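Side-chain contacts in proline dehydrogenase (PDB 4H6Q), which uses FAD to oxidise L-proline to 1-pyrroline-5-carboxylate, passing the electrons to a quinone, in the first step of proline breakdown to glutamate: residues Trp287-Tyr290 / Phe291-Ile295; Met29-Leu32 / Ala33-Phe36; Lys73-Glu76 / Phe77-Val81; Val49-Leu52 / Glu53-Gly56; Val209-Asn212 / Tyr213-Val217. One frame throughout, in Å; residues are numbered along the deposited sequence. Where two conformers were deposited one is given.

Contact 1 (Trp287-Tyr290 / Phe291-Ile295). With TFB (tetrahydrofuran-2-carboxylic acid), chain D; FAD (flavin-adenine dinucleotide), chain C.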
# COMPACT_ATOMS: atom_id res chain seq x y z
N TRP A 287 -10.44 -10.86 -5.95
CA TRP A 287 -10.57 -10.07 -4.75
C TRP A 287 -10.68 -10.88 -3.47
O TRP A 287 -10.73 -10.30 -2.39
CB TRP A 287 -11.79 -9.12 -4.85
CG TRP A 287 -13.07 -9.73 -5.42
CD1 TRP A 287 -13.49 -9.67 -6.72
CD2 TRP A 287 -14.11 -10.43 -4.71
NE1 TRP A 287 -14.69 -10.30 -6.88
CE2 TRP A 287 -15.11 -10.77 -5.66
CE3 TRP A 287 -14.28 -10.83 -3.37
CZ2 TRP A 287 -16.28 -11.49 -5.30
CZ3 TRP A 287 -15.44 -11.51 -3.02
CH2 TRP A 287 -16.41 -11.84 -3.98
N TYR A 288 -10.69 -12.20 -3.57
CA TYR A 288 -10.97 -13.06 -2.40
C TYR A 288 -9.96 -12.95 -1.28
O TYR A 288 -10.34 -12.92 -0.09
CB TYR A 288 -11.16 -14.53 -2.82
CG TYR A 288 -12.28 -14.63 -3.84
CD1 TYR A 288 -13.61 -14.62 -3.42
CD2 TYR A 288 -12.01 -14.64 -5.19
CE1 TYR A 288 -14.63 -14.70 -4.31
CE2 TYR A 288 -13.04 -14.68 -6.11
CZ TYR A 288 -14.35 -14.72 -5.66
OH TYR A 288 -15.38 -14.78 -6.57
N ALA A 289 -8.67 -12.87 -1.61
CA ALA A 289 -7.65 -12.86 -0.56
C ALA A 289 -7.71 -11.56 0.26
O ALA A 289 -7.80 -11.55 1.50
CB ALA A 289 -6.23 -13.05 -1.14
N TYR A 290 -7.67 -10.42 -0.43
CA TYR A 290 -7.74 -9.12 0.22
C TYR A 290 -9.05 -9.00 1.02
O TYR A 290 -9.06 -8.57 2.20
CB TYR A 290 -7.64 -8.01 -0.85
CG TYR A 290 -7.81 -6.60 -0.35
CD1 TYR A 290 -6.69 -5.77 -0.21
CD2 TYR A 290 -9.07 -6.06 -0.10
CE1 TYR A 290 -6.81 -4.47 0.23
CE2 TYR A 290 -9.19 -4.70 0.31
CZ TYR A 290 -8.05 -3.95 0.49
OH TYR A 290 -8.11 -2.62 0.90
N PHE A 291 -10.17 -9.36 0.39
CA PHE A 291 -11.45 -9.25 1.08
C PHE A 291 -11.50 -10.18 2.33
O PHE A 291 -12.02 -9.79 3.39
CB PHE A 291 -12.56 -9.61 0.10
CG PHE A 291 -13.92 -9.73 0.71
CD1 PHE A 291 -14.50 -8.70 1.45
CD2 PHE A 291 -14.66 -10.88 0.48
CE1 PHE A 291 -15.80 -8.82 1.95
CE2 PHE A 291 -15.97 -11.01 0.98
CZ PHE A 291 -16.53 -10.00 1.73
N SER A 292 -10.94 -11.39 2.24
CA SER A 292 -10.90 -12.28 3.39
C SER A 292 -10.15 -11.65 4.57
O SER A 292 -10.60 -11.81 5.72
CB SER A 292 -10.33 -13.66 3.04
OG SER A 292 -8.93 -13.62 2.89
N ARG A 293 -9.07 -10.89 4.29
CA ARG A 293 -8.35 -10.25 5.38
C ARG A 293 -9.19 -9.16 6.02
O ARG A 293 -9.17 -9.00 7.25
CB ARG A 293 -6.99 -9.71 4.91
CG ARG A 293 -6.03 -10.83 4.57
CD ARG A 293 -4.62 -10.30 4.30
NE ARG A 293 -4.47 -9.61 3.01
CZ ARG A 293 -4.13 -10.21 1.86
NH1 ARG A 293 -4.00 -11.53 1.77
NH2 ARG A 293 -4.02 -9.46 0.76
N ARG A 294 -9.96 -8.42 5.22
CA ARG A 294 -10.86 -7.39 5.78
C ARG A 294 -11.88 -8.02 6.70
O ARG A 294 -12.19 -7.47 7.78
CB ARG A 294 -11.56 -6.60 4.68
CG ARG A 294 -10.61 -5.89 3.67
CD ARG A 294 -9.65 -4.87 4.35
NE ARG A 294 -8.46 -5.38 5.05
CZ ARG A 294 -7.32 -5.74 4.46
NH1 ARG A 294 -7.26 -5.86 3.11
NH2 ARG A 294 -6.26 -6.08 5.20
N ILE A 295 -12.42 -9.18 6.31
CA ILE A 295 -13.40 -9.87 7.15
C ILE A 295 -12.77 -10.36 8.45
O ILE A 295 -13.37 -10.22 9.53
CB ILE A 295 -14.07 -11.05 6.36
CG1 ILE A 295 -14.86 -10.46 5.15
CG2 ILE A 295 -14.89 -11.94 7.30
CD1 ILE A 295 -15.99 -9.46 5.51
OA TFB D . -1.74 -4.74 2.03
CA TFB D . -2.88 -5.04 2.83
C TFB D . -3.63 -6.23 2.27
OB TFB D . -4.50 -6.79 2.99
CB TFB D . -3.74 -3.85 2.80
CG TFB D . -3.35 -3.17 1.57
CD TFB D . -1.98 -3.59 1.22
OXT TFB D . -3.41 -6.68 1.09
PA FAD C . -6.69 -1.94 14.08
O1A FAD C . -6.07 -1.79 15.48
O2A FAD C . -6.75 -3.29 13.50
O5B FAD C . -8.07 -1.38 13.94
C5B FAD C . -8.34 -0.05 14.36
C4B FAD C . -9.79 0.36 14.15
O4B FAD C . -9.96 0.61 12.77
C3B FAD C . -10.78 -0.71 14.44
O3B FAD C . -11.12 -0.84 15.81
C2B FAD C . -11.90 -0.30 13.58
O2B FAD C . -12.58 0.84 14.08
C1B FAD C . -11.18 0.09 12.33
N9A FAD C . -10.93 -1.02 11.41
C8A FAD C . -9.69 -1.49 10.99
N7A FAD C . -9.81 -2.51 10.15
C5A FAD C . -11.17 -2.72 9.97
C6A FAD C . -11.92 -3.63 9.23
N6A FAD C . -11.29 -4.60 8.40
N1A FAD C . -13.26 -3.56 9.31
C2A FAD C . -13.89 -2.64 10.07
N3A FAD C . -13.22 -1.74 10.81
C4A FAD C . -11.89 -1.77 10.75
N1 FAD C . -0.23 -4.32 6.17
C2 FAD C . 0.74 -5.07 5.59
O2 FAD C . 1.18 -6.11 6.27
N3 FAD C . 1.28 -4.78 4.36
C4 FAD C . 0.84 -3.68 3.63
O4 FAD C . 1.36 -3.41 2.42
C4X FAD C . -0.22 -2.84 4.21
N5 FAD C . -0.69 -1.74 3.54
C5X FAD C . -1.66 -0.98 4.16
C6 FAD C . -2.15 0.15 3.51
C7 FAD C . -3.13 0.97 4.14
C7M FAD C . -3.67 2.20 3.43
C8 FAD C . -3.57 0.62 5.44
C8M FAD C . -4.60 1.46 6.15
C9 FAD C . -3.09 -0.54 6.07
C9A FAD C . -2.13 -1.32 5.45
N10 FAD C . -1.65 -2.46 6.13
C10 FAD C . -0.70 -3.23 5.51
C1' FAD C . -2.08 -2.81 7.47
C2' FAD C . -3.13 -3.87 7.60
O2' FAD C . -3.94 -3.76 6.43
C3' FAD C . -3.60 -3.52 9.03
O3' FAD C . -3.04 -4.30 10.05
C4' FAD C . -5.05 -3.36 9.25
O4' FAD C . -5.43 -2.34 8.39
C5' FAD C . -5.27 -2.96 10.71
O5' FAD C . -6.04 -1.80 10.74
P FAD C . -5.66 -0.55 11.65
O1P FAD C . -4.20 -0.00 11.61
O2P FAD C . -6.86 0.41 11.40
O3P FAD C . -5.93 -0.98 13.18

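Contact 2 (Met29-Leu32 / Ala33-Phe36)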
# COMPACT_ATOMS: atom_id res chain seq x y z
N MET A 29 -22.50 -11.93 -1.66
CA MET A 29 -21.10 -11.89 -1.24
C MET A 29 -20.38 -10.73 -1.89
O MET A 29 -19.62 -10.00 -1.23
CB MET A 29 -20.39 -13.18 -1.55
CG MET A 29 -18.95 -13.22 -1.02
SD MET A 29 -18.94 -13.25 0.81
CE MET A 29 -19.47 -14.91 1.18
N TRP A 30 -20.63 -10.54 -3.19
CA TRP A 30 -20.07 -9.38 -3.88
C TRP A 30 -20.56 -8.06 -3.29
O TRP A 30 -19.77 -7.13 -3.13
CB TRP A 30 -20.33 -9.47 -5.38
CG TRP A 30 -19.93 -8.23 -6.13
CD1 TRP A 30 -20.74 -7.41 -6.82
CD2 TRP A 30 -18.61 -7.66 -6.23
NE1 TRP A 30 -20.04 -6.38 -7.37
CE2 TRP A 30 -18.72 -6.50 -7.02
CE3 TRP A 30 -17.35 -8.03 -5.75
CZ2 TRP A 30 -17.63 -5.70 -7.34
CZ3 TRP A 30 -16.27 -7.22 -6.03
CH2 TRP A 30 -16.41 -6.08 -6.83
N ASN A 31 -21.83 -7.99 -2.88
CA ASN A 31 -22.27 -6.74 -2.25
C ASN A 31 -21.51 -6.47 -0.96
O ASN A 31 -21.17 -5.32 -0.69
CB ASN A 31 -23.77 -6.71 -1.96
CG ASN A 31 -24.63 -6.79 -3.20
OD1 ASN A 31 -24.23 -6.38 -4.31
ND2 ASN A 31 -25.82 -7.31 -3.02
N LEU A 32 -21.24 -7.51 -0.18
CA LEU A 32 -20.42 -7.37 1.01
C LEU A 32 -19.02 -6.86 0.61
O LEU A 32 -18.50 -5.87 1.17
CB LEU A 32 -20.35 -8.70 1.75
CG LEU A 32 -19.56 -8.75 3.04
CD1 LEU A 32 -20.10 -7.70 4.04
CD2 LEU A 32 -19.61 -10.15 3.67
N ALA A 33 -18.41 -7.51 -0.38
CA ALA A 33 -17.07 -7.13 -0.81
C ALA A 33 -16.97 -5.72 -1.39
O ALA A 33 -15.91 -5.08 -1.30
CB ALA A 33 -16.51 -8.14 -1.78
N GLU A 34 -18.05 -5.23 -1.97
CA GLU A 34 -18.07 -3.91 -2.60
C GLU A 34 -17.88 -2.78 -1.60
O GLU A 34 -17.49 -1.67 -1.99
CB GLU A 34 -19.36 -3.69 -3.34
CG GLU A 34 -19.36 -4.19 -4.76
CD GLU A 34 -20.65 -3.83 -5.46
OE1 GLU A 34 -21.73 -4.12 -4.88
OE2 GLU A 34 -20.60 -3.22 -6.55
N ARG A 35 -18.06 -3.05 -0.32
CA ARG A 35 -17.63 -2.05 0.64
C ARG A 35 -16.13 -1.74 0.55
O ARG A 35 -15.70 -0.57 0.71
CB ARG A 35 -17.96 -2.51 2.06
CG ARG A 35 -17.33 -1.58 3.07
CD ARG A 35 -17.81 -1.90 4.44
NE ARG A 35 -17.06 -1.14 5.43
CZ ARG A 35 -17.04 -1.41 6.73
NH1 ARG A 35 -17.72 -2.46 7.19
NH2 ARG A 35 -16.33 -0.65 7.57
N PHE A 36 -15.35 -2.80 0.29
CA PHE A 36 -13.89 -2.76 0.38
C PHE A 36 -13.20 -2.71 -0.99
O PHE A 36 -12.00 -2.44 -1.06
CB PHE A 36 -13.40 -4.01 1.11
CG PHE A 36 -13.94 -4.12 2.49
CD1 PHE A 36 -13.42 -3.36 3.54
CD2 PHE A 36 -14.92 -5.07 2.77
CE1 PHE A 36 -13.92 -3.49 4.84
CE2 PHE A 36 -15.40 -5.22 4.07
CZ PHE A 36 -14.90 -4.42 5.10
O HOH W 1 -22.87 -3.06 -2.59

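Contact 3 (Lys73-Glu76 / Phe77-Val81)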
# COMPACT_ATOMS: atom_id res chain seq x y z
N LYS A 73 1.80 -15.75 -15.98
CA LYS A 73 0.74 -15.00 -15.31
C LYS A 73 1.27 -13.83 -14.49
O LYS A 73 0.61 -12.79 -14.37
CB LYS A 73 -0.15 -15.91 -14.46
CG LYS A 73 -0.96 -16.90 -15.34
CD LYS A 73 -2.18 -16.15 -15.86
CE LYS A 73 -2.98 -16.85 -16.94
NZ LYS A 73 -4.05 -15.87 -17.35
N CYS A 74 2.46 -13.98 -13.92
CA CYS A 74 3.10 -12.87 -13.19
C CYS A 74 3.37 -11.72 -14.16
O CYS A 74 3.25 -10.54 -13.78
CB CYS A 74 4.45 -13.32 -12.59
SG CYS A 74 4.27 -14.38 -11.12
N THR A 75 3.82 -12.03 -15.37
CA THR A 75 4.17 -11.00 -16.34
C THR A 75 2.91 -10.39 -16.93
O THR A 75 2.84 -9.16 -17.13
CB THR A 75 5.16 -11.56 -17.39
OG1 THR A 75 6.28 -12.11 -16.66
CG2 THR A 75 5.67 -10.47 -18.34
N GLU A 76 1.91 -11.21 -17.20
CA GLU A 76 0.58 -10.68 -17.58
C GLU A 76 0.03 -9.73 -16.52
O GLU A 76 -0.57 -8.68 -16.84
CB GLU A 76 -0.40 -11.85 -17.82
CG GLU A 76 -1.80 -11.40 -18.24
CD GLU A 76 -2.76 -12.55 -18.40
OE1 GLU A 76 -2.34 -13.73 -18.36
OE2 GLU A 76 -3.98 -12.31 -18.56
N PHE A 77 0.21 -10.07 -15.25
CA PHE A 77 -0.29 -9.25 -14.14
C PHE A 77 0.43 -7.89 -14.22
O PHE A 77 -0.21 -6.84 -14.16
CB PHE A 77 -0.04 -9.92 -12.79
CG PHE A 77 -0.70 -9.23 -11.66
CD1 PHE A 77 -1.89 -9.72 -11.10
CD2 PHE A 77 -0.14 -8.05 -11.12
CE1 PHE A 77 -2.52 -9.07 -10.03
CE2 PHE A 77 -0.78 -7.38 -10.06
CZ PHE A 77 -1.96 -7.91 -9.51
N ALA A 78 1.77 -7.91 -14.36
CA ALA A 78 2.51 -6.65 -14.53
C ALA A 78 2.01 -5.83 -15.72
O ALA A 78 1.90 -4.58 -15.64
CB ALA A 78 3.97 -6.94 -14.65
N ASP A 79 1.69 -6.52 -16.83
CA ASP A 79 1.17 -5.81 -17.99
C ASP A 79 -0.18 -5.15 -17.69
O ASP A 79 -0.46 -4.04 -18.16
CB ASP A 79 1.05 -6.77 -19.18
CG ASP A 79 2.39 -7.23 -19.71
OD1 ASP A 79 3.38 -6.50 -19.52
OD2 ASP A 79 2.40 -8.27 -20.39
N ASP A 80 -1.02 -5.81 -16.89
CA ASP A 80 -2.26 -5.23 -16.44
C ASP A 80 -2.10 -4.05 -15.51
O ASP A 80 -2.88 -3.09 -15.58
CB ASP A 80 -3.14 -6.31 -15.82
CG ASP A 80 -3.66 -7.32 -16.83
OD1 ASP A 80 -3.70 -7.01 -18.03
OD2 ASP A 80 -4.09 -8.41 -16.39
N VAL A 81 -1.05 -4.05 -14.70
CA VAL A 81 -0.72 -2.86 -13.89
C VAL A 81 -0.28 -1.70 -14.79
O VAL A 81 -0.69 -0.55 -14.56
CB VAL A 81 0.36 -3.18 -12.83
CG1 VAL A 81 0.77 -1.92 -12.08
CG2 VAL A 81 -0.14 -4.26 -11.84
O HOH W 2 -5.15 -9.97 -18.36

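Contact 4 (Val49-Leu52 / Glu53-Gly56)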
# COMPACT_ATOMS: atom_id res chain seq x y z
N VAL A 49 -11.56 6.68 -7.81
CA VAL A 49 -10.55 7.70 -7.51
C VAL A 49 -11.07 9.11 -7.81
O VAL A 49 -10.85 10.03 -7.01
CB VAL A 49 -9.23 7.44 -8.24
CG1 VAL A 49 -8.22 8.61 -8.01
CG2 VAL A 49 -8.62 6.14 -7.75
N GLN A 50 -11.80 9.29 -8.91
CA GLN A 50 -12.36 10.60 -9.21
C GLN A 50 -13.33 11.06 -8.12
O GLN A 50 -13.35 12.23 -7.73
CB GLN A 50 -13.03 10.58 -10.59
CG GLN A 50 -11.99 10.46 -11.72
CD GLN A 50 -12.61 10.30 -13.07
OE1 GLN A 50 -13.69 9.69 -13.21
NE2 GLN A 50 -11.93 10.81 -14.09
N ALA A 51 -14.12 10.12 -7.58
CA ALA A 51 -15.02 10.44 -6.49
C ALA A 51 -14.25 10.85 -5.23
O ALA A 51 -14.67 11.80 -4.55
CB ALA A 51 -16.01 9.30 -6.20
N LEU A 52 -13.17 10.14 -4.89
CA LEU A 52 -12.35 10.53 -3.75
C LEU A 52 -11.77 11.93 -3.95
O LEU A 52 -11.78 12.75 -3.01
CB LEU A 52 -11.19 9.53 -3.53
CG LEU A 52 -11.59 8.17 -2.97
CD1 LEU A 52 -10.44 7.18 -3.17
CD2 LEU A 52 -11.92 8.29 -1.49
N GLU A 53 -11.27 12.23 -5.14
CA GLU A 53 -10.63 13.54 -5.40
C GLU A 53 -11.63 14.67 -5.29
O GLU A 53 -11.27 15.76 -4.82
CB GLU A 53 -9.92 13.53 -6.78
CG GLU A 53 -8.64 12.62 -6.78
CD GLU A 53 -7.67 12.80 -8.00
OE1 GLU A 53 -7.95 13.55 -8.95
OE2 GLU A 53 -6.57 12.21 -7.96
N ARG A 54 -12.88 14.42 -5.66
CA ARG A 54 -13.91 15.45 -5.49
C ARG A 54 -14.13 15.81 -4.00
O ARG A 54 -14.61 16.91 -3.67
CB ARG A 54 -15.25 15.09 -6.21
CG ARG A 54 -15.12 15.11 -7.74
CD ARG A 54 -16.46 14.97 -8.46
NE ARG A 54 -17.08 13.68 -8.21
CZ ARG A 54 -17.00 12.61 -9.01
NH1 ARG A 54 -16.30 12.63 -10.14
NH2 ARG A 54 -17.65 11.50 -8.70
N ASP A 55 -13.76 14.90 -3.10
CA ASP A 55 -13.86 15.11 -1.65
C ASP A 55 -12.49 15.46 -1.03
O ASP A 55 -12.32 15.44 0.20
CB ASP A 55 -14.39 13.85 -0.97
CG ASP A 55 -15.90 13.66 -1.13
OD1 ASP A 55 -16.59 14.62 -1.52
OD2 ASP A 55 -16.41 12.54 -0.86
N GLY A 56 -11.51 15.81 -1.85
CA GLY A 56 -10.23 16.28 -1.36
C GLY A 56 -9.32 15.14 -0.90
O GLY A 56 -8.35 15.39 -0.21
O HOH W 3 -16.19 10.55 -12.30

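Contact 5 (Val209-Asn212 / Tyr213-Val217)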
# COMPACT_ATOMS: atom_id res chain seq x y z
N VAL A 209 2.58 -3.78 19.57
CA VAL A 209 2.36 -3.43 18.15
C VAL A 209 2.05 -1.95 18.02
O VAL A 209 2.60 -1.26 17.14
CB VAL A 209 1.21 -4.25 17.54
CG1 VAL A 209 0.97 -3.84 16.07
CG2 VAL A 209 1.56 -5.73 17.61
N ASP A 210 1.16 -1.45 18.88
CA ASP A 210 0.73 -0.05 18.81
C ASP A 210 1.84 0.94 19.22
O ASP A 210 1.96 2.03 18.62
CB ASP A 210 -0.52 0.19 19.66
CG ASP A 210 -1.75 -0.51 19.10
OD1 ASP A 210 -1.70 -0.99 17.93
OD2 ASP A 210 -2.77 -0.58 19.85
N GLN A 211 2.62 0.61 20.25
CA GLN A 211 3.74 1.44 20.63
C GLN A 211 4.82 1.47 19.56
O GLN A 211 5.38 2.54 19.25
CB GLN A 211 4.34 1.00 21.96
CG GLN A 211 5.16 2.13 22.57
CD GLN A 211 4.36 3.48 22.67
OE1 GLN A 211 3.14 3.52 22.97
NE2 GLN A 211 5.06 4.57 22.43
N ASN A 212 5.09 0.30 18.99
CA ASN A 212 6.14 0.20 17.97
C ASN A 212 5.71 0.98 16.72
O ASN A 212 6.56 1.54 16.02
CB ASN A 212 6.45 -1.26 17.63
CG ASN A 212 7.81 -1.42 17.02
OD1 ASN A 212 8.80 -0.89 17.56
ND2 ASN A 212 7.92 -2.17 15.92
N TYR A 213 4.40 1.02 16.46
CA TYR A 213 3.86 1.83 15.37
C TYR A 213 4.23 3.30 15.54
O TYR A 213 4.75 3.96 14.60
CB TYR A 213 2.34 1.63 15.27
CG TYR A 213 1.74 2.27 14.03
CD1 TYR A 213 1.49 1.52 12.90
CD2 TYR A 213 1.46 3.66 13.99
CE1 TYR A 213 0.95 2.10 11.74
CE2 TYR A 213 0.93 4.23 12.86
CZ TYR A 213 0.69 3.46 11.74
OH TYR A 213 0.20 4.08 10.61
N ARG A 214 3.99 3.83 16.73
CA ARG A 214 4.40 5.20 17.02
C ARG A 214 5.89 5.41 16.83
O ARG A 214 6.29 6.42 16.25
CB ARG A 214 3.96 5.60 18.43
CG ARG A 214 2.46 5.67 18.60
CD ARG A 214 2.13 5.89 20.08
NE ARG A 214 0.73 6.23 20.32
CZ ARG A 214 -0.25 5.35 20.37
NH1 ARG A 214 0.01 4.05 20.22
NH2 ARG A 214 -1.50 5.78 20.63
N ARG A 215 6.74 4.50 17.34
CA ARG A 215 8.19 4.67 17.18
C ARG A 215 8.56 4.74 15.70
O ARG A 215 9.39 5.56 15.32
CB ARG A 215 8.97 3.53 17.90
CG ARG A 215 8.80 3.52 19.40
CD ARG A 215 9.79 2.54 20.06
NE ARG A 215 9.37 1.15 19.84
CZ ARG A 215 8.85 0.36 20.78
NH1 ARG A 215 8.71 0.82 22.03
NH2 ARG A 215 8.50 -0.88 20.49
N LEU A 216 7.96 3.89 14.86
CA LEU A 216 8.30 3.91 13.44
C LEU A 216 7.94 5.26 12.80
O LEU A 216 8.74 5.84 12.05
CB LEU A 216 7.56 2.79 12.69
CG LEU A 216 8.22 1.42 12.79
CD1 LEU A 216 7.23 0.39 12.29
CD2 LEU A 216 9.52 1.38 11.94
N VAL A 217 6.71 5.72 13.02
CA VAL A 217 6.24 6.99 12.44
C VAL A 217 7.10 8.13 12.96
O VAL A 217 7.57 8.96 12.16
CB VAL A 217 4.76 7.22 12.78
CG1 VAL A 217 4.33 8.67 12.46
CG2 VAL A 217 3.87 6.23 12.03

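Contact 1 (Trp287-Tyr290 / Phe291-Ile295)
Y290 and R294, one turn apart on helix 288-296, form a cation-pi pair at the substrate pocket, here occupied by the proline analogue tetrahydrofuran-2-carboxylic acid (TFB). R294 runs back along the helix from CB to the ring. Its CG lies 3.4 Å from Y290 O and also nears CE2 of the tyrosine, and CD passes the same ring atom more loosely. Bends at chi2 (-59°) and chi3 (78°) then fold the chain over, putting NH1 over the ring centre, with R294 CZ 4.5 Å from the Y290 centroid. The guanidinium stands steeply on the ring, planes 72° apart. Its NH1 and NH2 both donate to TFB OB, each at 2.9 Å, while NH2 also bridges to E297. R293 grips the same carboxylate from its own edge: NE reaches TFB OB at 2.8 Å and NH2 reaches TFB OXT at 2.9 Å. Three N-H groups therefore converge on TFB OB, and two arginine charges probably offset the carboxylate; K100 NZ also bonds to TFB. S292 OG donates to A289 O at 2.7 Å, on the same face of that carbonyl as R293 N. Just before the helix, W287 CZ3 touches F291 CD2 at 3.6 Å. F291 packs against helix 23-33, Y290 rests on strands 254-259 and 277-283 through L259, Y280 and P282, and R294 O accepts a bond from the FAD adenine N6A, joining the helix to barrel and cofactor alike.

Contact 2 (Met29-Leu32 / Ala33-Phe36)
W30 and E34 meet one turn apart at helix 23-33, the N-terminal helix that packs on helix 288-296 of the beta8-alpha8 barrel. The chief side-chain contact is CH-pi: E34 CG sits over the face of the indole, 3.6 Å from the centroid of the W30 five-membered ring. A chi1 of 173° swings the W30 indole beside the carbonyl carbon and alongside the next turn; the glutamate chain crosses it at about a right angle, its carboxylate tilted 30° from the indole plane. Apolar packing is lighter, W30 CE3 lying 4.1 Å from A33 CB. With an alanine here instead of W30, E34 CG would probably lose its aromatic floor and a gap would open beside W287, whose ring meets the indole. Among backbone bonds, A33 N to M29 O and E34 N to W30 O are helical i to i+4 pairs. R35 N instead bonds to L32 O at 3.2 Å, from well above the carbonyl plane. R35 turns outward to FAD and to G261 O, while F36 lies against R294. Water serves the outer polar edge, where one molecule donates to E34 OE1 at 2.8 Å and, weakly, to N31 O at 3.4 Å.

Contact 3 (Lys73-Glu76 / Phe77-Val81)
This is an intrahelical contact of acidic side chains near the start of helix 71-90, which follows the first strand of the barrel, 58-63. E76 and D80 lie side by side one turn apart, their carboxylates turned 77° to each other. The like charges stay apart, E76 OE2 to D80 OD2 being 4.5 Å, and one water mediates between them, donating to E76 OE2 at 2.6 Å and to D80 OD2 at 2.7 Å. The other oxygen of the glutamate, E76 OE1, takes a salt bridge from K73 NZ at 2.9 Å on its syn side, which probably eases the charge. Full extension of E76 from a chi1 of -179° carries its carboxylate out to both partners. D79 instead folds back over the preceding turn, its CG 3.3 Å from T75 O, and its OD1 forms a salt bridge with R122. R122 is likely to lose its charged partner if an asparagine replaces D79, weakening the link to helix 115-129. Backbone bonds F77 N to K73 O through D80 N to E76 O keep the helix regular. T75 and A78 face helix 115-129, while F77 packs on L63 of strand 58-63 and V81 reaches both L63 and strand 96-99.

Contact 4 (Val49-Leu52 / Glu53-Gly56)
The guanidinium of R54 lies flat against its own helix, one face turned to the backbone of the previous turn, with Q50 O and A51 CA both beneath it. The site is the C-terminal end of helix 42-54, closed by a Schellman motif just before the first barrel strand, 58-63. R54 starts with its CG 3.4 Å from Q50 O, and the bend at chi3 (-64°) then swings the head back over A51. There NH2 comes 3.6 Å from A51 CA and nearly as close to A51 CB, while NH1 rests beside Q50 CB. The previous turn thus supports the flat group by van der Waals contact, with the Q50 carbonyl oxygen below probably favouring the positive charge. E53 CG likewise leans on V49 O, and its OE2 ends 4.0 Å from V49 CG1. The helical bonds E53 N to V49 O and R54 N to Q50 O give way to D55 N to L52 O at 2.9 Å, the donor standing 59° out of the carbonyl plane. G56, the C-prime residue, has a positive phi of 79°, which favours glycine; its N bonds to E53 O, and I57 N returns to L52 O. Underneath, V49 and L52 pack on L281 and V279 of strand 277-283. On the outer surface a water joins the long side chains, donating to Q50 OE1 at 2.8 Å and accepting from R54 NH1 at 3.0 Å.

Contact 5 (Val209-Asn212 / Tyr213-Val217)
N212 and R215 are locked by a side-on grip in which two arginine nitrogens share one amide oxygen. R215 NE donates to N212 OD1 at 3.1 Å, in the amide plane and on a lone pair; R215 NH2 reaches the same N212 OD1 at 2.9 Å, tilted from that plane. A bend at chi3 (-74°) folds R215 back over its helix to present this edge, with the oxygen nearly in the guanidinium plane although the two flat groups stand 58° apart. N212, its CG anti to the backbone N (chi1 -158°), has its rotation fixed from the other end too, since ND2 donates to S169 O. All this lies on helix 206-222, the crossover of the beta-alpha-beta unit between barrel strands 188-191 and 227-230. R214 behaves differently. It is extended from CG to NE, lets NH1 make a weak bond to D210 O at 3.2 Å, and spends its NE on a salt bridge to D239. Q211 bends at chi2 and lays its amide across the R214 chain, OE1 3.9 Å from R214 CD, with the amide and guanidinium planes nearly parallel. D210 OD1 forms a salt bridge with K192, an FAD-binding lysine, and Y213 packs on M190 and T231.

Overall arrangement
All five contacts are local, set in helices around the barrel; contacts 1, 2, 3 and 5 are partly buried, contact 4 a surface contact. Only contacts 1 and 2 touch: F291 fits against M29, L32 and A33, and W287 meets W30, so helices 23-33 and 288-296 pack together. Contact 1 alone binds both ligands, and its arginines are spent on an anion; contact 5, across the chain's centre from contact 3, uses arginines on an amide, weakly on a carbonyl, and on D239, and touches cofactor binding through K192. Contact 4 has water and backbone as partners and closes its helix with a glycine, whereas contact 3 sets carboxylates against water, lysine and arginine.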